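Local coordinates for protein lectin 2 (Agrocybe aegerita, PDB 4TQM) that probably acts as a carbohydrate-binding lectin that recognises glycans ending in N-acetylglucosamine, using sites on the outer part of a beta-propeller, at residues 5-10 with 171-176; 135-140 with 161-166; 139-144 with 154-159; 192-197 with 209-214. The protein carries 1 engineered substitution. All blocks are in the same frame, centred on the assembly; numbering follows the deposited sequence.

Interaction 1 (5-10 with 171-176); sequences ITQDLP and RHLRFL. With NAG (2-acetamido-2-deoxy-beta-D-glucopyranose), chain D.
Ile5 and Leu176 form an antiparallel hydrogen-bonded pair, a single bridge that ties the N-terminal segment to strand 173-177 near the centre of the propeller. Two backbone bonds close it. Ile5 N donates to Leu176 O, and Leu176 N donates to Ile5 O at 2.9 Å. Thr6 then turns its methyl onto Phe175. CG2 sits over the middle of the ring face, 3.8 Å from the centroid, as a CH-pi contact. The other branch, OG1, accepts from Leu9 N in an ST motif and so shapes the turn that follows. Gln7, extended beyond CG, reaches across to the backbone of the strand. Gln7 OE1 accepts from Arg174 N at 2.9 Å, the donor lying in the amide carbonyl plane. The same oxygen accepts from a water at 2.7 Å, which also donates to His172 O and accepts from Arg174 NE. Arg174 NH1 is hydrogen-bonded to Phe160 O. A second water joins Gln7 NE2 to His172 O. The amide is thus held at both ends. Tyr119 and Ala121 of strand 117-121 touch the side chain of Ile5. Val232 of strand 230-233 touches Thr6 and Phe175, while strand 186-190 pairs with strand 173-177 within its own sheet.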
# COMPACT_ATOMS: atom_id res chain seq x y z
N ILE A 5 4.82 2.17 3.26
CA ILE A 5 3.91 1.05 3.44
C ILE A 5 2.70 1.52 4.23
O ILE A 5 2.83 1.99 5.36
CB ILE A 5 4.61 -0.11 4.17
CG1 ILE A 5 5.76 -0.65 3.32
CG2 ILE A 5 3.61 -1.21 4.51
CD1 ILE A 5 6.52 -1.78 3.95
N THR A 6 1.52 1.41 3.63
CA THR A 6 0.29 1.82 4.29
C THR A 6 -0.65 0.63 4.41
O THR A 6 -0.34 -0.47 3.95
CB THR A 6 -0.43 2.94 3.52
OG1 THR A 6 -0.84 2.46 2.23
CG2 THR A 6 0.50 4.14 3.34
N GLN A 7 -1.81 0.86 5.03
CA GLN A 7 -2.80 -0.20 5.19
C GLN A 7 -3.49 -0.52 3.87
O GLN A 7 -3.75 -1.69 3.57
CB GLN A 7 -3.83 0.17 6.27
CG GLN A 7 -3.21 0.41 7.65
CD GLN A 7 -4.23 0.80 8.71
OE1 GLN A 7 -3.90 1.46 9.69
NE2 GLN A 7 -5.48 0.38 8.51
N ASP A 8 -3.77 0.51 3.07
CA ASP A 8 -4.40 0.31 1.77
C ASP A 8 -3.41 -0.21 0.72
O ASP A 8 -3.79 -0.97 -0.17
CB ASP A 8 -5.05 1.60 1.28
CG ASP A 8 -6.18 2.07 2.18
OD1 ASP A 8 -6.70 1.25 2.97
OD2 ASP A 8 -6.54 3.26 2.11
N LEU A 9 -2.15 0.21 0.84
CA LEU A 9 -1.10 -0.23 -0.08
C LEU A 9 0.12 -0.75 0.68
O LEU A 9 1.14 -0.06 0.78
CB LEU A 9 -0.70 0.90 -1.03
CG LEU A 9 -1.82 1.46 -1.92
CD1 LEU A 9 -1.36 2.70 -2.67
CD2 LEU A 9 -2.31 0.39 -2.88
N PRO A 10 0.03 -1.98 1.22
CA PRO A 10 1.12 -2.57 2.01
C PRO A 10 2.33 -2.93 1.17
O PRO A 10 3.41 -3.15 1.71
CB PRO A 10 0.48 -3.83 2.60
CG PRO A 10 -0.63 -4.16 1.66
CD PRO A 10 -1.15 -2.86 1.15
N ARG A 171 -10.41 3.57 14.03
CA ARG A 171 -10.11 4.89 14.59
C ARG A 171 -8.73 5.41 14.18
O ARG A 171 -8.52 6.62 14.08
CB ARG A 171 -10.18 4.87 16.11
CG ARG A 171 -11.56 4.62 16.69
CD ARG A 171 -11.51 4.56 18.21
NE ARG A 171 -11.09 5.83 18.81
CZ ARG A 171 -11.90 6.85 19.04
NH1 ARG A 171 -13.18 6.77 18.71
NH2 ARG A 171 -11.43 7.96 19.59
N HIS A 172 -7.80 4.48 13.95
CA HIS A 172 -6.39 4.82 13.89
C HIS A 172 -5.70 4.25 12.65
O HIS A 172 -6.19 3.31 12.03
CB HIS A 172 -5.69 4.30 15.14
CG HIS A 172 -6.37 4.70 16.42
ND1 HIS A 172 -6.66 3.80 17.42
CD2 HIS A 172 -6.82 5.90 16.85
CE1 HIS A 172 -7.26 4.43 18.42
NE2 HIS A 172 -7.37 5.71 18.10
N LEU A 173 -4.55 4.83 12.30
CA LEU A 173 -3.78 4.36 11.15
C LEU A 173 -2.34 4.04 11.54
O LEU A 173 -1.77 4.70 12.40
CB LEU A 173 -3.80 5.40 10.03
CG LEU A 173 -5.15 5.67 9.35
CD1 LEU A 173 -5.10 6.97 8.56
CD2 LEU A 173 -5.53 4.51 8.45
N ARG A 174 -1.74 3.03 10.92
CA ARG A 174 -0.37 2.65 11.24
C ARG A 174 0.42 2.29 9.99
O ARG A 174 0.17 1.26 9.36
CB ARG A 174 -0.34 1.50 12.25
CG ARG A 174 -0.57 1.91 13.70
CD ARG A 174 -1.02 0.74 14.55
NE ARG A 174 -2.35 0.26 14.16
CZ ARG A 174 -2.96 -0.78 14.71
NH1 ARG A 174 -2.36 -1.48 15.67
NH2 ARG A 174 -4.17 -1.14 14.29
N PHE A 175 1.37 3.14 9.64
CA PHE A 175 2.17 3.01 8.42
C PHE A 175 3.64 2.82 8.76
O PHE A 175 4.08 3.11 9.88
CB PHE A 175 2.05 4.27 7.56
CG PHE A 175 0.63 4.65 7.20
CD1 PHE A 175 0.31 5.98 6.95
CD2 PHE A 175 -0.37 3.70 7.10
CE1 PHE A 175 -0.98 6.35 6.62
CE2 PHE A 175 -1.66 4.06 6.76
CZ PHE A 175 -1.97 5.38 6.52
N LEU A 176 4.41 2.35 7.78
CA LEU A 176 5.86 2.33 7.88
C LEU A 176 6.44 3.31 6.86
O LEU A 176 6.03 3.30 5.69
CB LEU A 176 6.41 0.92 7.65
CG LEU A 176 5.95 -0.20 8.58
CD1 LEU A 176 6.58 -1.53 8.18
CD2 LEU A 176 6.27 0.13 10.03
C1 NAG D . -2.15 7.05 23.76
C2 NAG D . -1.66 6.33 22.50
C3 NAG D . -0.51 5.40 22.87
C4 NAG D . 0.57 6.17 23.61
C5 NAG D . -0.02 6.92 24.80
C6 NAG D . 1.05 7.78 25.46
C7 NAG D . -3.44 6.06 20.85
C8 NAG D . -4.32 5.07 20.15
N2 NAG D . -2.75 5.60 21.89
O3 NAG D . 0.04 4.83 21.70
O4 NAG D . 1.56 5.28 24.06
O5 NAG D . -1.09 7.74 24.39
O6 NAG D . 0.45 8.69 26.37
O7 NAG D . -3.40 7.23 20.46
O HOH W 1 -4.47 1.10 12.32
O HOH W 2 -7.48 1.94 9.94

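Interaction 2 (135-140 with 161-166); sequences GEKGVL and GYDAGG. With GAL (beta-D-galactopyranose), chain C; NAG (2-acetamido-2-deoxy-beta-D-glucopyranose), chain B; NAG (2-acetamido-2-deoxy-beta-D-glucopyranose), chain E; NAG (2-acetamido-2-deoxy-beta-D-glucopyranose), chain D.
A glycan-binding edge of the propeller is built here, where the turn holding Glu136 and Lys137 meets the loop holding Tyr162 and Asp163. Two backbone bonds join them. Tyr162 N donates to Gly135 O at 3.1 Å, and Asp163 N donates to Glu136 O at 2.7 Å. The loop comes close to the turn at Gly161, whose CA lies 3.3 Å from Gly135 O. Ala164 CB presses on Lys137 O at 3.2 Å. The Glu136 side chain swings CG anti to its own N (chi1 -166°) and bends at chi2. This lays its carboxylate beside the Tyr162 ring, the planes 26° apart, with Glu136 OE2 3.5 Å from Tyr162 CD2. His116 holds OE1 of this carboxylate. Lys137, bent at chi2 and chi4, also turns to the sugars. Its NZ bonds GAL (chain C) O4 at 2.7 Å and NAG (chain B) O6 at 2.6 Å. Glu136 N points almost straight at the acetamide oxygen O7 of NAG (chain E), 2.9 Å away. Gly165 O accepts from N2 of NAG (chain D), so the loop also meets a second glycan. Lys115 and Arg168 make cation-pi contacts with Tyr162. The turn links strands 130-134 and 139-142, and the loop runs from strand 154-157 to strand 173-177.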
# COMPACT_ATOMS: atom_id res chain seq x y z
N GLY A 135 0.42 -6.43 16.49
CA GLY A 135 -0.42 -7.43 17.13
C GLY A 135 -1.09 -6.91 18.39
O GLY A 135 -1.39 -5.73 18.51
N GLU A 136 -1.32 -7.82 19.33
CA GLU A 136 -2.09 -7.52 20.52
C GLU A 136 -1.33 -6.66 21.53
O GLU A 136 -1.86 -5.68 22.05
CB GLU A 136 -2.53 -8.82 21.20
CG GLU A 136 -3.61 -8.64 22.24
CD GLU A 136 -4.97 -8.39 21.63
OE1 GLU A 136 -5.09 -8.48 20.39
OE2 GLU A 136 -5.92 -8.11 22.39
N LYS A 137 -0.09 -7.05 21.81
CA LYS A 137 0.69 -6.41 22.87
C LYS A 137 1.70 -5.40 22.34
O LYS A 137 2.49 -4.84 23.11
CB LYS A 137 1.41 -7.47 23.71
CG LYS A 137 0.49 -8.48 24.36
CD LYS A 137 -0.58 -7.80 25.19
CE LYS A 137 -1.34 -8.82 26.02
NZ LYS A 137 -1.82 -9.94 25.18
N GLY A 138 1.67 -5.15 21.04
CA GLY A 138 2.58 -4.20 20.43
C GLY A 138 3.11 -4.67 19.10
O GLY A 138 2.45 -5.42 18.37
N VAL A 139 4.32 -4.23 18.77
CA VAL A 139 4.95 -4.55 17.50
C VAL A 139 5.83 -5.79 17.60
O VAL A 139 6.75 -5.85 18.41
CB VAL A 139 5.80 -3.36 16.98
CG1 VAL A 139 6.39 -3.67 15.62
CG2 VAL A 139 4.95 -2.10 16.93
N LEU A 140 5.52 -6.78 16.77
CA LEU A 140 6.25 -8.05 16.74
C LEU A 140 7.06 -8.12 15.45
O LEU A 140 6.53 -7.86 14.37
CB LEU A 140 5.28 -9.23 16.76
CG LEU A 140 4.45 -9.62 17.99
CD1 LEU A 140 5.33 -9.97 19.17
CD2 LEU A 140 3.44 -8.55 18.36
N GLY A 161 -0.35 -1.34 19.57
CA GLY A 161 -1.01 -2.63 19.62
C GLY A 161 -2.47 -2.50 20.00
O GLY A 161 -2.90 -1.47 20.53
N TYR A 162 -3.24 -3.55 19.74
CA TYR A 162 -4.65 -3.56 20.10
C TYR A 162 -4.81 -3.40 21.60
O TYR A 162 -5.64 -2.62 22.07
CB TYR A 162 -5.32 -4.86 19.63
CG TYR A 162 -6.82 -4.84 19.78
CD1 TYR A 162 -7.65 -4.44 18.74
CD2 TYR A 162 -7.42 -5.22 20.98
CE1 TYR A 162 -9.02 -4.42 18.88
CE2 TYR A 162 -8.79 -5.20 21.13
CZ TYR A 162 -9.59 -4.80 20.08
OH TYR A 162 -10.96 -4.78 20.23
N ASP A 163 -4.00 -4.13 22.36
CA ASP A 163 -4.05 -4.07 23.81
C ASP A 163 -2.80 -3.38 24.36
O ASP A 163 -2.46 -3.52 25.54
CB ASP A 163 -4.20 -5.47 24.41
CG ASP A 163 -4.68 -5.44 25.85
OD1 ASP A 163 -5.25 -4.41 26.27
OD2 ASP A 163 -4.49 -6.45 26.56
N ALA A 164 -2.13 -2.63 23.50
CA ALA A 164 -0.97 -1.85 23.90
C ALA A 164 -1.09 -0.43 23.34
O ALA A 164 -0.51 -0.11 22.30
CB ALA A 164 0.31 -2.50 23.41
N GLY A 165 -1.86 0.40 24.03
CA GLY A 165 -2.11 1.75 23.57
C GLY A 165 -3.50 1.90 22.99
O GLY A 165 -3.90 2.99 22.58
N GLY A 166 -4.24 0.78 22.94
CA GLY A 166 -5.63 0.79 22.54
C GLY A 166 -5.87 1.16 21.08
O GLY A 166 -6.80 1.89 20.77
C1 GAL C . -3.42 -12.57 23.62
C2 GAL C . -2.49 -12.25 22.46
C3 GAL C . -1.19 -13.05 22.53
C4 GAL C . -0.59 -13.00 23.93
C5 GAL C . -1.66 -13.35 24.96
C6 GAL C . -1.09 -13.32 26.37
O2 GAL C . -3.14 -12.58 21.25
O3 GAL C . -0.27 -12.53 21.60
O4 GAL C . -0.06 -11.72 24.20
O5 GAL C . -2.72 -12.43 24.85
O6 GAL C . -1.98 -13.98 27.25
C1 NAG B . -8.44 -11.19 25.53
C2 NAG B . -8.51 -11.61 24.06
C3 NAG B . -7.22 -12.32 23.63
C4 NAG B . -6.01 -11.45 23.98
C5 NAG B . -6.09 -11.01 25.44
C6 NAG B . -4.96 -10.07 25.83
C7 NAG B . -10.90 -11.95 23.72
C8 NAG B . -11.53 -12.04 22.37
N2 NAG B . -9.67 -12.45 23.85
O1 NAG B . -9.61 -10.52 25.93
O3 NAG B . -7.23 -12.57 22.25
O4 NAG B . -4.80 -12.16 23.77
O5 NAG B . -7.31 -10.36 25.71
O6 NAG B . -3.89 -10.80 26.40
O7 NAG B . -11.53 -11.43 24.64
C1 NAG E . 0.74 -13.33 20.93
C2 NAG E . 1.09 -12.90 19.51
C3 NAG E . 2.01 -13.95 18.89
C4 NAG E . 3.24 -14.12 19.78
C5 NAG E . 2.82 -14.47 21.21
C6 NAG E . 4.05 -14.53 22.12
C7 NAG E . -0.64 -11.52 18.50
C8 NAG E . -1.85 -11.48 17.61
N2 NAG E . -0.12 -12.72 18.73
O3 NAG E . 2.40 -13.55 17.60
O4 NAG E . 4.08 -15.14 19.27
O5 NAG E . 1.91 -13.51 21.71
O6 NAG E . 3.65 -14.79 23.44
O7 NAG E . -0.19 -10.47 18.97
C1 NAG D . -2.15 7.05 23.76
C2 NAG D . -1.66 6.33 22.50
C3 NAG D . -0.51 5.40 22.87
C4 NAG D . 0.57 6.17 23.61
C5 NAG D . -0.02 6.92 24.80
C6 NAG D . 1.05 7.78 25.46
C7 NAG D . -3.44 6.06 20.85
C8 NAG D . -4.32 5.07 20.15
N2 NAG D . -2.75 5.60 21.89
O3 NAG D . 0.04 4.83 21.70
O4 NAG D . 1.56 5.28 24.06
O5 NAG D . -1.09 7.74 24.39
O6 NAG D . 0.45 8.69 26.37
O7 NAG D . -3.40 7.23 20.46

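Interaction 3 (139-144 with 154-159); sequences VLVSRN and TLVLKD. With NAG (2-acetamido-2-deoxy-beta-D-glucopyranose), chain D.
Val141 and Thr154 form an antiparallel hydrogen-bonded pair, Leu140 faces Leu155 in a non-hydrogen-bonded one, and the two short strands run 127° apart in direction. Val141 N donates to Thr154 O, and Thr154 N returns a bond to Val141 O. Val156 N meets Val139 O at 2.9 Å. Val139 N donates to Leu157 O. Leu140 CA adds a CA-H...O contact to Thr154 O at 3.3 Å. Leu140 and Leu155 share one face of the sheet. There Leu140 CD1 lies 3.7 Å from Leu155 CB, and Leu155 CD1 folds back to 3.4 Å from Val139 O. This beta hairpin makes the outer half of a four-stranded propeller blade, with strand 154-157 at its edge. On the other face are Val139, Val141 and Thr154. Val156, on the edge strand, sets CG2 between its own N and carbonyl carbon (CG1 at chi1 -58°). It sends Val156 CG2 to Val141 CG2 at 3.7 Å, the two side chains crossing at about a right angle. Ile132 of strand 130-134 packs on both Val139 and Val141. Past the hairpin, Val139 CG2 touches Asp159 O at 3.6 Å. The Asp159 carboxylate grips NAG (chain D) with both oxygens. OD1 accepts from the sugar O3, and OD2 accepts from its O4 at 2.6 Å. Trp167 NE1 gives OD1 a second, weak bond.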
# COMPACT_ATOMS: atom_id res chain seq x y z
N VAL A 139 4.32 -4.23 18.77
CA VAL A 139 4.95 -4.55 17.50
C VAL A 139 5.83 -5.79 17.60
O VAL A 139 6.75 -5.85 18.41
CB VAL A 139 5.80 -3.36 16.98
CG1 VAL A 139 6.39 -3.67 15.62
CG2 VAL A 139 4.95 -2.10 16.93
N LEU A 140 5.52 -6.78 16.77
CA LEU A 140 6.25 -8.05 16.74
C LEU A 140 7.06 -8.12 15.45
O LEU A 140 6.53 -7.86 14.37
CB LEU A 140 5.28 -9.23 16.76
CG LEU A 140 4.45 -9.62 17.99
CD1 LEU A 140 5.33 -9.97 19.17
CD2 LEU A 140 3.44 -8.55 18.36
N VAL A 141 8.34 -8.47 15.56
CA VAL A 141 9.19 -8.57 14.38
C VAL A 141 9.81 -9.95 14.24
O VAL A 141 10.32 -10.51 15.21
CB VAL A 141 10.31 -7.50 14.41
CG1 VAL A 141 11.27 -7.69 13.24
CG2 VAL A 141 9.71 -6.10 14.39
N SER A 142 9.74 -10.51 13.03
CA SER A 142 10.51 -11.71 12.69
C SER A 142 11.61 -11.34 11.71
O SER A 142 11.34 -10.95 10.56
CB SER A 142 9.62 -12.79 12.09
OG SER A 142 10.41 -13.86 11.59
N ARG A 143 12.86 -11.46 12.16
CA ARG A 143 14.01 -11.10 11.34
C ARG A 143 14.29 -12.14 10.26
O ARG A 143 14.31 -13.35 10.52
CB ARG A 143 15.24 -10.89 12.23
CG ARG A 143 15.11 -9.67 13.16
CD ARG A 143 16.09 -9.74 14.33
NE ARG A 143 17.48 -9.82 13.89
CZ ARG A 143 18.30 -8.78 13.80
NH1 ARG A 143 17.87 -7.57 14.13
NH2 ARG A 143 19.55 -8.94 13.39
N ASN A 144 14.50 -11.66 9.04
CA ASN A 144 14.83 -12.51 7.90
C ASN A 144 16.32 -12.82 7.89
O ASN A 144 17.14 -11.95 7.57
CB ASN A 144 14.41 -11.82 6.60
CG ASN A 144 14.43 -12.75 5.40
OD1 ASN A 144 15.20 -13.71 5.35
ND2 ASN A 144 13.59 -12.46 4.41
N THR A 154 9.33 -11.61 17.82
CA THR A 154 9.76 -10.96 19.05
C THR A 154 9.06 -9.61 19.24
O THR A 154 9.03 -8.79 18.33
CB THR A 154 11.29 -10.73 19.05
OG1 THR A 154 11.95 -11.92 18.60
CG2 THR A 154 11.77 -10.37 20.45
N LEU A 155 8.51 -9.40 20.43
CA LEU A 155 7.90 -8.11 20.76
C LEU A 155 9.00 -7.08 20.99
O LEU A 155 9.75 -7.17 21.96
CB LEU A 155 7.03 -8.24 22.02
CG LEU A 155 6.15 -7.04 22.38
CD1 LEU A 155 5.12 -6.78 21.28
CD2 LEU A 155 5.46 -7.25 23.72
N VAL A 156 9.11 -6.12 20.07
CA VAL A 156 10.20 -5.14 20.11
C VAL A 156 9.75 -3.76 20.58
O VAL A 156 10.57 -2.87 20.78
CB VAL A 156 10.88 -5.00 18.73
CG1 VAL A 156 11.43 -6.34 18.26
CG2 VAL A 156 9.90 -4.42 17.72
N LEU A 157 8.44 -3.58 20.73
CA LEU A 157 7.89 -2.30 21.19
C LEU A 157 6.48 -2.48 21.73
O LEU A 157 5.58 -2.91 21.00
CB LEU A 157 7.89 -1.26 20.06
CG LEU A 157 7.11 0.03 20.31
CD1 LEU A 157 7.64 0.78 21.52
CD2 LEU A 157 7.14 0.93 19.07
N LYS A 158 6.29 -2.14 23.00
CA LYS A 158 4.98 -2.27 23.64
C LYS A 158 4.08 -1.07 23.34
O LYS A 158 3.65 -0.37 24.26
CB LYS A 158 5.15 -2.46 25.15
CG LYS A 158 5.72 -3.81 25.55
CD LYS A 158 6.14 -3.81 27.01
CE LYS A 158 6.28 -5.23 27.56
NZ LYS A 158 7.18 -6.06 26.72
N ASP A 159 3.80 -0.85 22.06
CA ASP A 159 2.89 0.22 21.66
C ASP A 159 2.34 -0.07 20.26
O ASP A 159 2.79 -1.02 19.62
CB ASP A 159 3.59 1.58 21.68
CG ASP A 159 2.66 2.73 22.06
OD1 ASP A 159 1.45 2.63 21.80
OD2 ASP A 159 3.15 3.72 22.63
C1 NAG D . -2.15 7.05 23.76
C2 NAG D . -1.66 6.33 22.50
C3 NAG D . -0.51 5.40 22.87
C4 NAG D . 0.57 6.17 23.61
C5 NAG D . -0.02 6.92 24.80
C6 NAG D . 1.05 7.78 25.46
C7 NAG D . -3.44 6.06 20.85
C8 NAG D . -4.32 5.07 20.15
N2 NAG D . -2.75 5.60 21.89
O3 NAG D . 0.04 4.83 21.70
O4 NAG D . 1.56 5.28 24.06
O5 NAG D . -1.09 7.74 24.39
O6 NAG D . 0.45 8.69 26.37
O7 NAG D . -3.40 7.23 20.46

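Interaction 4 (192-197 with 209-214); sequences DKHVFI and AKSVID. With GAL (beta-D-galactopyranose), chain F; NAG (2-acetamido-2-deoxy-beta-D-glucopyranose), chain G; NAG (2-acetamido-2-deoxy-beta-D-glucopyranose), chain D.
His194 ND1 donates to Asp214 OD1 at 2.8 Å across the hairpin. The bond lies in the ring plane, but it meets the carboxylate from above that group's plane. The two flat groups stand 63° apart. Ser211 OG comes to 3.0 Å from the same ND1, and its CB packs against His194 CB. Beneath these, the backbones pair. Val195 O takes two donors, Val212 N at 2.8 Å and Ile213 N at 3.0 Å. Both residues face Val195, which makes this a classic beta bulge. Val195 N donates to Ile213 O, while Ile197 and Lys210 exchange two bonds. On one face Val195 CB meets Ile213 CB at 3.7 Å, side by side and pointing the same way. Ile197 takes the less common first torsion, CG1 between N and the carbonyl carbon (chi1 61°). This puts Ile197 CG1 3.6 Å from Val212 CG1. On the face of Phe196 and Ser211, Phe196 CD1 lies near Ser211, and Ala209 CB comes within 4.1 Å of Phe196 CD1. Across the ring, Phe196 CE2 comes 3.6 Å from O7 of NAG (chain D). His194 CB lies over one face of that ring, toward the rim. Asp192 N donates to the same O7, and Asp192 OD2 accepts from O2 of GAL (chain F). Arg171 and His172 hold Asp192 OD1, and Ile243 of the next blade backs Val195 and Ile213. Since His194 ND1 donates to Asp214 OD1, the nearby carboxylate would probably raise the proton affinity of the ring. Two residues of the outer strand, Val212 and Ile213, share the one acceptor Val195 O.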
# COMPACT_ATOMS: atom_id res chain seq x y z
N ASP A 192 -5.33 8.74 18.58
CA ASP A 192 -6.50 9.53 18.98
C ASP A 192 -6.23 11.03 18.93
O ASP A 192 -6.95 11.77 18.27
CB ASP A 192 -6.95 9.14 20.38
CG ASP A 192 -7.69 7.82 20.41
OD1 ASP A 192 -8.60 7.63 19.57
OD2 ASP A 192 -7.37 6.98 21.27
N LYS A 193 -5.19 11.46 19.62
CA LYS A 193 -4.94 12.89 19.79
C LYS A 193 -3.62 13.35 19.19
O LYS A 193 -3.35 14.56 19.13
CB LYS A 193 -5.01 13.26 21.28
CG LYS A 193 -6.39 13.08 21.89
CD LYS A 193 -6.40 13.38 23.39
CE LYS A 193 -6.33 14.87 23.68
NZ LYS A 193 -4.94 15.41 23.64
N HIS A 194 -2.81 12.40 18.73
CA HIS A 194 -1.49 12.73 18.20
C HIS A 194 -1.07 11.78 17.08
O HIS A 194 -1.36 10.59 17.11
CB HIS A 194 -0.43 12.65 19.31
CG HIS A 194 -0.79 13.39 20.56
ND1 HIS A 194 -0.63 14.75 20.71
CD2 HIS A 194 -1.30 12.95 21.74
CE1 HIS A 194 -1.03 15.12 21.91
NE2 HIS A 194 -1.44 14.04 22.56
N VAL A 195 -0.38 12.33 16.08
CA VAL A 195 0.41 11.52 15.18
C VAL A 195 1.73 11.28 15.90
O VAL A 195 2.44 12.24 16.26
CB VAL A 195 0.69 12.23 13.84
CG1 VAL A 195 1.67 11.42 13.01
CG2 VAL A 195 -0.61 12.44 13.07
N PHE A 196 2.01 9.99 16.12
CA PHE A 196 3.20 9.51 16.81
C PHE A 196 4.18 8.93 15.80
O PHE A 196 3.78 8.43 14.75
CB PHE A 196 2.85 8.38 17.78
CG PHE A 196 1.92 8.77 18.89
CD1 PHE A 196 2.42 9.21 20.11
CD2 PHE A 196 0.54 8.66 18.74
CE1 PHE A 196 1.56 9.55 21.15
CE2 PHE A 196 -0.31 9.00 19.77
CZ PHE A 196 0.20 9.45 20.98
N ILE A 197 5.46 8.96 16.13
CA ILE A 197 6.45 8.22 15.37
C ILE A 197 7.29 7.37 16.31
O ILE A 197 7.50 7.73 17.47
CB ILE A 197 7.37 9.14 14.54
CG1 ILE A 197 8.15 10.07 15.46
CG2 ILE A 197 6.57 9.92 13.51
CD1 ILE A 197 9.22 10.85 14.76
N ALA A 209 7.29 5.48 21.38
CA ALA A 209 6.55 6.41 20.54
C ALA A 209 6.73 7.87 20.96
O ALA A 209 6.81 8.18 22.14
CB ALA A 209 5.06 6.05 20.52
N LYS A 210 6.81 8.76 19.96
CA LYS A 210 6.94 10.19 20.20
C LYS A 210 5.82 10.95 19.51
O LYS A 210 5.62 10.80 18.30
CB LYS A 210 8.28 10.70 19.67
CG LYS A 210 9.51 10.16 20.38
CD LYS A 210 10.77 10.82 19.83
CE LYS A 210 11.96 10.63 20.76
NZ LYS A 210 13.14 11.42 20.31
N SER A 211 5.09 11.76 20.27
CA SER A 211 4.06 12.62 19.70
C SER A 211 4.70 13.72 18.87
O SER A 211 5.48 14.52 19.38
CB SER A 211 3.23 13.25 20.82
OG SER A 211 2.34 14.23 20.31
N VAL A 212 4.37 13.77 17.58
CA VAL A 212 4.99 14.75 16.70
C VAL A 212 3.99 15.68 16.02
O VAL A 212 4.36 16.79 15.62
CB VAL A 212 5.91 14.10 15.64
CG1 VAL A 212 7.07 13.40 16.31
CG2 VAL A 212 5.13 13.13 14.76
N ILE A 213 2.74 15.25 15.87
CA ILE A 213 1.73 16.18 15.34
C ILE A 213 0.44 16.16 16.17
O ILE A 213 -0.02 15.10 16.57
CB ILE A 213 1.39 15.89 13.85
CG1 ILE A 213 2.63 15.97 12.97
CG2 ILE A 213 0.35 16.88 13.33
CD1 ILE A 213 2.38 15.53 11.54
N ASP A 214 -0.13 17.33 16.43
CA ASP A 214 -1.43 17.39 17.11
C ASP A 214 -2.54 17.66 16.10
O ASP A 214 -3.25 18.67 16.18
CB ASP A 214 -1.43 18.45 18.21
CG ASP A 214 -0.48 18.12 19.34
OD1 ASP A 214 0.10 17.02 19.32
OD2 ASP A 214 -0.33 18.96 20.25
C1 GAL F . -6.53 8.89 24.70
C2 GAL F . -5.51 8.34 23.71
C3 GAL F . -4.13 8.26 24.35
C4 GAL F . -3.78 9.58 25.04
C5 GAL F . -4.93 10.07 25.91
C6 GAL F . -4.65 11.44 26.53
O2 GAL F . -5.91 7.06 23.27
O3 GAL F . -3.18 7.98 23.35
O4 GAL F . -3.48 10.55 24.06
O5 GAL F . -6.10 10.16 25.13
O6 GAL F . -3.70 11.31 27.56
C1 NAG G . -11.64 9.90 23.33
C2 NAG G . -10.95 10.88 24.28
C3 NAG G . -9.44 10.78 24.10
C4 NAG G . -8.99 9.33 24.23
C5 NAG G . -9.83 8.39 23.37
C6 NAG G . -9.49 6.94 23.67
C7 NAG G . -12.60 12.66 24.46
C8 NAG G . -12.82 12.64 25.94
N2 NAG G . -11.42 12.23 24.02
O1 NAG G . -13.05 9.97 23.48
O3 NAG G . -8.76 11.57 25.04
O4 NAG G . -7.64 9.23 23.83
O5 NAG G . -11.21 8.59 23.61
O6 NAG G . -9.55 6.73 25.06
O7 NAG G . -13.48 13.06 23.70
C1 NAG D . -2.15 7.05 23.76
C2 NAG D . -1.66 6.33 22.50
C3 NAG D . -0.51 5.40 22.87
C4 NAG D . 0.57 6.17 23.61
C5 NAG D . -0.02 6.92 24.80
C6 NAG D . 1.05 7.78 25.46
C7 NAG D . -3.44 6.06 20.85
C8 NAG D . -4.32 5.07 20.15
N2 NAG D . -2.75 5.60 21.89
O3 NAG D . 0.04 4.83 21.70
O4 NAG D . 1.56 5.28 24.06
O5 NAG D . -1.09 7.74 24.39
O6 NAG D . 0.45 8.69 26.37
O7 NAG D . -3.40 7.23 20.46

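Overall arrangement
Interaction 1 is the buried one, its centre about 7 Å from the centre of the chain. Interactions 2, 3 and 4 are partly buried, their centres about 21 Å from the centre of the chain. Interactions 2 and 3 share Val139 and Leu140 and belong to one blade. Interactions 1 and 4 reach the inner and outer parts of the next blade's sheet, and touch through Arg171, His172 and Asp192. All four border NAG (chain D), so this sugar sits between two blades. A backbone bridge, a CH-pi contact and a water-linked amide hold interaction 1. All three outer contacts carry sugar-binding groups. Interactions 3 and 4 are hairpins; a histidine-carboxylate bond and a bulge mark the latter.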